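Local structure of 2-oxoglutarate-dependent dioxygenase DAO (Oryza sativa subsp. indica, 6KUN) at residues V53-D58 with R154-Y158; Q183-C187 with V204-P208. The protein probably catalyses the iron(II)- and 2-oxoglutarate-dependent oxidation of the auxin indole-3-acetic acid to the inactive 2-oxoindole-3-acetic acid. All blocks are in the same frame, centred on the assembly; numbering follows the deposited sequence.

Interaction 1: V53-D58 with R154-Y158. With AKG (2-oxoglutaric acid), chain G; IAC (1H-indol-3-ylacetic acid), chain H.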
loop_
_atom_site.group_PDB
_atom_site.type_symbol
_atom_site.label_atom_id
_atom_site.label_comp_id
_atom_site.label_asym_id
_atom_site.label_seq_id
_atom_site.Cartn_x
_atom_site.Cartn_y
_atom_site.Cartn_z
ATOM N N VAL B 53 -8.419 -4.249 9.002
ATOM C CA VAL B 53 -7.557 -4.779 10.054
ATOM C C VAL B 53 -7.025 -3.658 10.936
ATOM O O VAL B 53 -6.918 -3.799 12.167
ATOM C CB VAL B 53 -6.414 -5.596 9.437
ATOM C CG1 VAL B 53 -5.452 -6.040 10.524
ATOM C CG2 VAL B 53 -6.981 -6.849 8.745
ATOM N N ARG B 54 -6.655 -2.538 10.326
ATOM C CA ARG B 54 -6.227 -1.387 11.119
ATOM C C ARG B 54 -7.361 -0.811 11.946
ATOM O O ARG B 54 -7.122 -0.401 13.082
ATOM C CB ARG B 54 -5.613 -0.342 10.196
ATOM C CG ARG B 54 -4.096 -0.581 10.040
ATOM C CD ARG B 54 -3.536 -0.233 8.679
ATOM N NE ARG B 54 -4.073 1.009 8.147
ATOM C CZ ARG B 54 -3.561 1.667 7.109
ATOM N NH1 ARG B 54 -2.474 1.212 6.493
ATOM N NH2 ARG B 54 -4.130 2.791 6.695
ATOM N N ALA B 55 -8.593 -0.851 11.431
ATOM C CA ALA B 55 -9.751 -0.433 12.212
ATOM C C ALA B 55 -9.976 -1.355 13.409
ATOM O O ALA B 55 -10.227 -0.886 14.525
ATOM C CB ALA B 55 -10.989 -0.404 11.323
ATOM N N LEU B 56 -9.836 -2.662 13.214
ATOM C CA LEU B 56 -9.974 -3.596 14.314
ATOM C C LEU B 56 -8.959 -3.295 15.402
ATOM O O LEU B 56 -9.278 -3.303 16.599
ATOM C CB LEU B 56 -9.799 -5.033 13.834
ATOM C CG LEU B 56 -10.975 -5.655 13.133
ATOM C CD1 LEU B 56 -10.554 -7.076 12.751
ATOM C CD2 LEU B 56 -12.229 -5.598 14.023
ATOM N N PHE B 57 -7.689 -3.128 15.012
ATOM C CA PHE B 57 -6.672 -2.919 16.045
ATOM C C PHE B 57 -6.750 -1.511 16.636
ATOM O O PHE B 57 -6.226 -1.288 17.730
ATOM C CB PHE B 57 -5.285 -3.185 15.522
ATOM C CG PHE B 57 -4.972 -4.643 15.410
ATOM C CD1 PHE B 57 -4.974 -5.445 16.527
ATOM C CD2 PHE B 57 -4.702 -5.196 14.188
ATOM C CE1 PHE B 57 -4.713 -6.791 16.421
ATOM C CE2 PHE B 57 -4.398 -6.544 14.080
ATOM C CZ PHE B 57 -4.423 -7.344 15.202
ATOM N N ASP B 58 -7.401 -0.579 15.950
ATOM C CA ASP B 58 -7.611 0.754 16.519
ATOM C C ASP B 58 -8.839 0.836 17.418
ATOM O O ASP B 58 -9.153 1.914 17.928
ATOM C CB ASP B 58 -7.731 1.794 15.410
ATOM C CG ASP B 58 -6.379 2.166 14.814
ATOM O OD1 ASP B 58 -5.331 1.853 15.427
ATOM O OD2 ASP B 58 -6.381 2.778 13.737
ATOM N N ARG B 154 -5.178 -15.604 11.253
ATOM C CA ARG B 154 -4.713 -14.678 12.291
ATOM C C ARG B 154 -4.474 -13.283 11.712
ATOM O O ARG B 154 -3.945 -13.120 10.605
ATOM C CB ARG B 154 -3.446 -15.182 12.933
ATOM C CG ARG B 154 -3.307 -14.973 14.397
ATOM C CD ARG B 154 -1.911 -15.436 14.856
ATOM N NE ARG B 154 -1.852 -16.842 15.264
ATOM C CZ ARG B 154 -0.718 -17.519 15.447
ATOM N NH1 ARG B 154 0.453 -16.927 15.240
ATOM N NH2 ARG B 154 -0.753 -18.790 15.822
ATOM N N MET B 155 -4.915 -12.284 12.454
ATOM C CA MET B 155 -4.617 -10.878 12.199
ATOM C C MET B 155 -3.744 -10.430 13.353
ATOM O O MET B 155 -4.100 -10.672 14.521
ATOM C CB MET B 155 -5.897 -10.050 12.085
ATOM C CG MET B 155 -6.732 -10.407 10.858
ATOM S SD MET B 155 -8.408 -9.671 10.854
ATOM C CE MET B 155 -9.191 -10.448 12.293
ATOM N N ASN B 156 -2.589 -9.849 13.030
ATOM C CA ASN B 156 -1.580 -9.570 14.049
ATOM C C ASN B 156 -1.210 -8.081 14.056
ATOM O O ASN B 156 -1.141 -7.433 13.008
ATOM C CB ASN B 156 -0.258 -10.357 13.837
ATOM C CG ASN B 156 -0.470 -11.838 13.514
ATOM O OD1 ASN B 156 -0.953 -12.605 14.334
ATOM N ND2 ASN B 156 -0.066 -12.241 12.310
ATOM N N ARG B 157 -0.869 -7.575 15.237
ATOM C CA ARG B 157 -0.257 -6.257 15.360
ATOM C C ARG B 157 0.869 -6.311 16.376
ATOM O O ARG B 157 0.679 -6.777 17.503
ATOM C CB ARG B 157 -1.279 -5.206 15.775
ATOM C CG ARG B 157 -0.761 -3.810 15.737
ATOM C CD ARG B 157 -1.879 -2.809 15.884
ATOM N NE ARG B 157 -2.202 -2.519 17.268
ATOM C CZ ARG B 157 -2.717 -1.356 17.684
ATOM N NH1 ARG B 157 -2.950 -0.394 16.813
ATOM N NH2 ARG B 157 -2.986 -1.167 18.962
ATOM N N TYR B 158 2.044 -5.846 15.967
ATOM C CA TYR B 158 3.205 -5.702 16.857
ATOM C C TYR B 158 3.377 -4.211 17.118
ATOM O O TYR B 158 3.592 -3.428 16.189
ATOM C CB TYR B 158 4.469 -6.340 16.255
ATOM C CG TYR B 158 4.270 -7.798 15.846
ATOM C CD1 TYR B 158 3.570 -8.121 14.689
ATOM C CD2 TYR B 158 4.760 -8.843 16.619
ATOM C CE1 TYR B 158 3.363 -9.431 14.313
ATOM C CE2 TYR B 158 4.556 -10.159 16.256
ATOM C CZ TYR B 158 3.860 -10.446 15.096
ATOM O OH TYR B 158 3.653 -11.753 14.711
HETATM C C1 AKG G . 4.592 -16.458 11.586
HETATM O O1 AKG G . 4.146 -16.211 10.444
HETATM O O2 AKG G . 4.330 -17.525 12.181
HETATM C C2 AKG G . 5.444 -15.472 12.243
HETATM O O5 AKG G . 6.580 -15.767 12.576
HETATM C C3 AKG G . 4.912 -14.084 12.509
HETATM C C4 AKG G . 4.117 -13.605 11.301
HETATM C C5 AKG G . 3.607 -12.207 11.556
HETATM O O3 AKG G . 4.061 -11.270 10.863
HETATM O O4 AKG G . 2.749 -12.039 12.450
HETATM C C IAC H . 3.150 -24.318 18.516
HETATM C C1 IAC H . 2.183 -23.541 19.060
HETATM C C2 IAC H . 2.487 -22.644 20.115
HETATM C C3 IAC H . 3.775 -22.557 20.586
HETATM C C4 IAC H . 4.762 -23.344 20.019
HETATM C C5 IAC H . 4.437 -24.222 19.016
HETATM C C7 IAC H . 1.034 -23.818 18.425
HETATM C C8 IAC H . 1.269 -24.786 17.465
HETATM C C17 IAC H . -0.394 -23.300 18.575
HETATM C C18 IAC H . -0.621 -21.979 17.862
HETATM N N IAC H . 2.591 -25.095 17.528
HETATM O O2 IAC H . -1.395 -21.138 18.398
HETATM O O3 IAC H . -0.072 -21.743 16.752
HETATM O O HOH W 1 -4.241 -0.392 13.846
#
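Phe57 and Arg157 lie face to chain where the last turn of helix 43-57 packs against strand 151-158, on the outer side of a strand in the main sheet of the jelly-roll (double-stranded beta-helix) fold. Arg157 CB sits 3.5 Å from the centroid of the Phe57 ring and only 2° off its normal, a well-centred CH-pi contact. The far rim of the ring reaches the strand backbone, with Phe57 CZ 3.4 Å from Met155 O, close to the ring plane. Arg157 runs out from the strand over the aromatic face, in the direction opposite to that of Phe57, because its chi1 of -172° sets CG trans to the main-chain nitrogen. A bend at chi3 then turns the guanidinium nearly parallel to the ring, and one of its faces meets Phe57 O. Its NH2 forms a salt bridge with Glu87 on the adjacent strand.

Around the Met155 side chain the chemistry is wholly apolar. Met155 SD touches Val53 CG2 at 3.8 Å, while Met155 CE, swung round by the bend at chi3, comes within 3.7 Å of Leu56 CD1. Phe89 joins this cluster, meeting the Phe57 ring edge-to-face.

Alternation along the strand sends Asn156 and Tyr158 to the other side, into the 2-oxoglutarate pocket, where Tyr158 OH donates a very short 2.5 Å bond to O4 of 2-oxoglutarate. Asn156 is steadied by Tyr86 and Ser244. The strand thus separates helix packing from cosubstrate binding. At the solvent-facing margin Asp58 OD1 makes a long salt bridge to Arg157 NH1, 3.6 Å, with the two planes steeply inclined; one water bonds to Arg54 O at 3.0 Å and, weakly, to both Asp58 OD1 and Arg157 NH1.

Interaction 2: Q183-C187 with V204-P208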
loop_
_atom_site.group_PDB
_atom_site.type_symbol
_atom_site.label_atom_id
_atom_site.label_comp_id
_atom_site.label_asym_id
_atom_site.label_seq_id
_atom_site.Cartn_x
_atom_site.Cartn_y
_atom_site.Cartn_z
ATOM N N GLN B 183 0.461 -12.227 4.605
ATOM C CA GLN B 183 0.413 -10.914 3.975
ATOM C C GLN B 183 1.055 -9.903 4.928
ATOM O O GLN B 183 0.459 -9.528 5.938
ATOM C CB GLN B 183 -1.030 -10.513 3.668
ATOM C CG GLN B 183 -1.183 -9.090 3.158
ATOM C CD GLN B 183 -1.756 -9.031 1.756
ATOM O OE1 GLN B 183 -2.948 -8.789 1.570
ATOM N NE2 GLN B 183 -0.906 -9.253 0.760
ATOM N N GLU B 184 2.274 -9.478 4.609
ATOM C CA GLU B 184 3.069 -8.649 5.509
ATOM C C GLU B 184 2.730 -7.181 5.287
ATOM O O GLU B 184 2.185 -6.788 4.259
ATOM C CB GLU B 184 4.571 -8.900 5.280
ATOM C CG GLU B 184 5.520 -8.210 6.273
ATOM C CD GLU B 184 6.972 -8.625 6.064
ATOM O OE1 GLU B 184 7.235 -9.410 5.128
ATOM O OE2 GLU B 184 7.848 -8.175 6.832
ATOM N N ASP B 185 3.032 -6.374 6.288
ATOM C CA ASP B 185 2.841 -4.935 6.179
ATOM C C ASP B 185 3.735 -4.389 5.086
ATOM O O ASP B 185 4.943 -4.599 5.132
ATOM C CB ASP B 185 3.180 -4.279 7.510
ATOM C CG ASP B 185 2.490 -2.966 7.683
ATOM O OD1 ASP B 185 2.312 -2.255 6.667
ATOM O OD2 ASP B 185 2.114 -2.669 8.841
ATOM N N GLU B 186 3.146 -3.695 4.100
ATOM C CA GLU B 186 3.941 -3.130 3.017
ATOM C C GLU B 186 5.009 -2.174 3.535
ATOM O O GLU B 186 6.103 -2.103 2.972
ATOM C CB GLU B 186 3.040 -2.374 2.034
ATOM C CG GLU B 186 1.846 -3.150 1.523
ATOM C CD GLU B 186 0.965 -2.307 0.612
ATOM O OE1 GLU B 186 -0.263 -2.533 0.610
ATOM O OE2 GLU B 186 1.507 -1.417 -0.093
ATOM N N CYS B 187 4.722 -1.453 4.610
ATOM C CA CYS B 187 5.631 -0.422 5.087
ATOM C C CYS B 187 6.655 -0.931 6.079
ATOM O O CYS B 187 7.781 -0.432 6.099
ATOM C CB CYS B 187 4.817 0.706 5.716
ATOM S SG CYS B 187 3.489 1.210 4.593
ATOM N N VAL B 204 12.869 -11.107 4.262
ATOM C CA VAL B 204 11.851 -11.254 3.235
ATOM C C VAL B 204 11.196 -9.877 3.179
ATOM O O VAL B 204 10.225 -9.602 3.913
ATOM C CB VAL B 204 10.868 -12.396 3.567
ATOM C CG1 VAL B 204 9.940 -12.613 2.396
ATOM C CG2 VAL B 204 11.663 -13.657 3.875
ATOM N N ASP B 205 11.780 -8.987 2.401
ATOM C CA ASP B 205 11.282 -7.627 2.319
ATOM C C ASP B 205 9.887 -7.636 1.709
ATOM O O ASP B 205 9.635 -8.365 0.743
ATOM C CB ASP B 205 12.234 -6.766 1.490
ATOM C CG ASP B 205 13.533 -6.486 2.218
ATOM O OD1 ASP B 205 13.462 -6.134 3.415
ATOM O OD2 ASP B 205 14.616 -6.636 1.614
ATOM N N PRO B 206 8.956 -6.855 2.255
ATOM C CA PRO B 206 7.591 -6.872 1.713
ATOM C C PRO B 206 7.570 -6.446 0.252
ATOM O O PRO B 206 8.365 -5.606 -0.189
ATOM C CB PRO B 206 6.832 -5.880 2.610
ATOM C CG PRO B 206 7.884 -5.004 3.207
ATOM C CD PRO B 206 9.132 -5.839 3.314
ATOM N N LEU B 207 6.662 -7.057 -0.506
ATOM C CA LEU B 207 6.446 -6.712 -1.916
ATOM C C LEU B 207 4.947 -6.586 -2.154
ATOM O O LEU B 207 4.242 -7.618 -2.141
ATOM C CB LEU B 207 7.054 -7.770 -2.824
ATOM C CG LEU B 207 7.017 -7.598 -4.343
ATOM C CD1 LEU B 207 5.603 -7.494 -4.901
ATOM C CD2 LEU B 207 7.854 -6.386 -4.755
ATOM N N PRO B 208 4.428 -5.377 -2.408
ATOM C CA PRO B 208 2.982 -5.154 -2.267
ATOM C C PRO B 208 2.157 -6.053 -3.173
ATOM O O PRO B 208 2.563 -6.412 -4.284
ATOM C CB PRO B 208 2.805 -3.677 -2.660
ATOM C CG PRO B 208 4.174 -3.061 -2.536
ATOM C CD PRO B 208 5.133 -4.165 -2.874
#
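The Glu184 carboxylate lies nearly parallel to the mean plane of the Pro206 ring, over one of its faces, with Glu184 OE1 4.4 Å from Pro206 CB. Beside Glu184 OE1, somewhat out of the carboxylate plane, stands Val204 O at 3.2 Å; both atoms are acceptors, so this approach is no hydrogen bond, and it would tend to raise the pKa of Glu184, unless the nearby Arg242 offsets it. The carboxylate's other oxygen, OE2, has a weak bond from Leu191 N and a long, weak ion pair with Arg242, which hydrogen-bonds to the bound 2-oxoglutarate. At its rim the Pro206 ring enters between two backbone carbonyls on opposite sides of its plane: Asp185 O is 3.4 Å from Pro206 CB, and Glu186 O is 3.4 Å from Pro206 CG. A second proline meets the Glu186 carboxylate from above, with Pro208 CB over one face and 3.7 Å from Glu186 OE2. Glu186 places CG beside its backbone N (chi1 -52°) and then extends, carrying the carboxylate across Pro208 at about a right angle; Lys50 takes its other oxygen, OE1, in a salt bridge.

These two loops follow strands 179-183 and 201-203, which belong to different sheets of the jelly roll, so the proline contacts join the ends of its two layers. The first loop is shaped by an Asx turn, in which Cys187 N donates to Asp185 OD1 at 3.3 Å, reaching it from above the carboxylate plane. OD2 of the same aspartate accepts from Val243 N, tying the turn to strand 242-249. Cys187, the donor that closes the turn, also forms a disulfide with Cys187 of the second subunit, and Glu186 packs on Glu186 of that subunit.

Overall arrangement
Interaction 1 is a buried contact between helix 43-57 and a strand of the main jelly-roll sheet, whereas interaction 2 is a surface contact between two loops. Their centres are 15 Å apart and they share no touching residues, yet strand 242-249 links them: it neighbours both strand 151-158 and strand 179-183, and its Arg242 binds 2-oxoglutarate. In the first, apolar side chains and an aromatic face do most of the work, with charge at the margin; in the second, proline rings meet carbonyl and carboxylate oxygens. The two also serve different surroundings, one backing the cosubstrate pocket, the other lying beside the disulfide that joins the subunits.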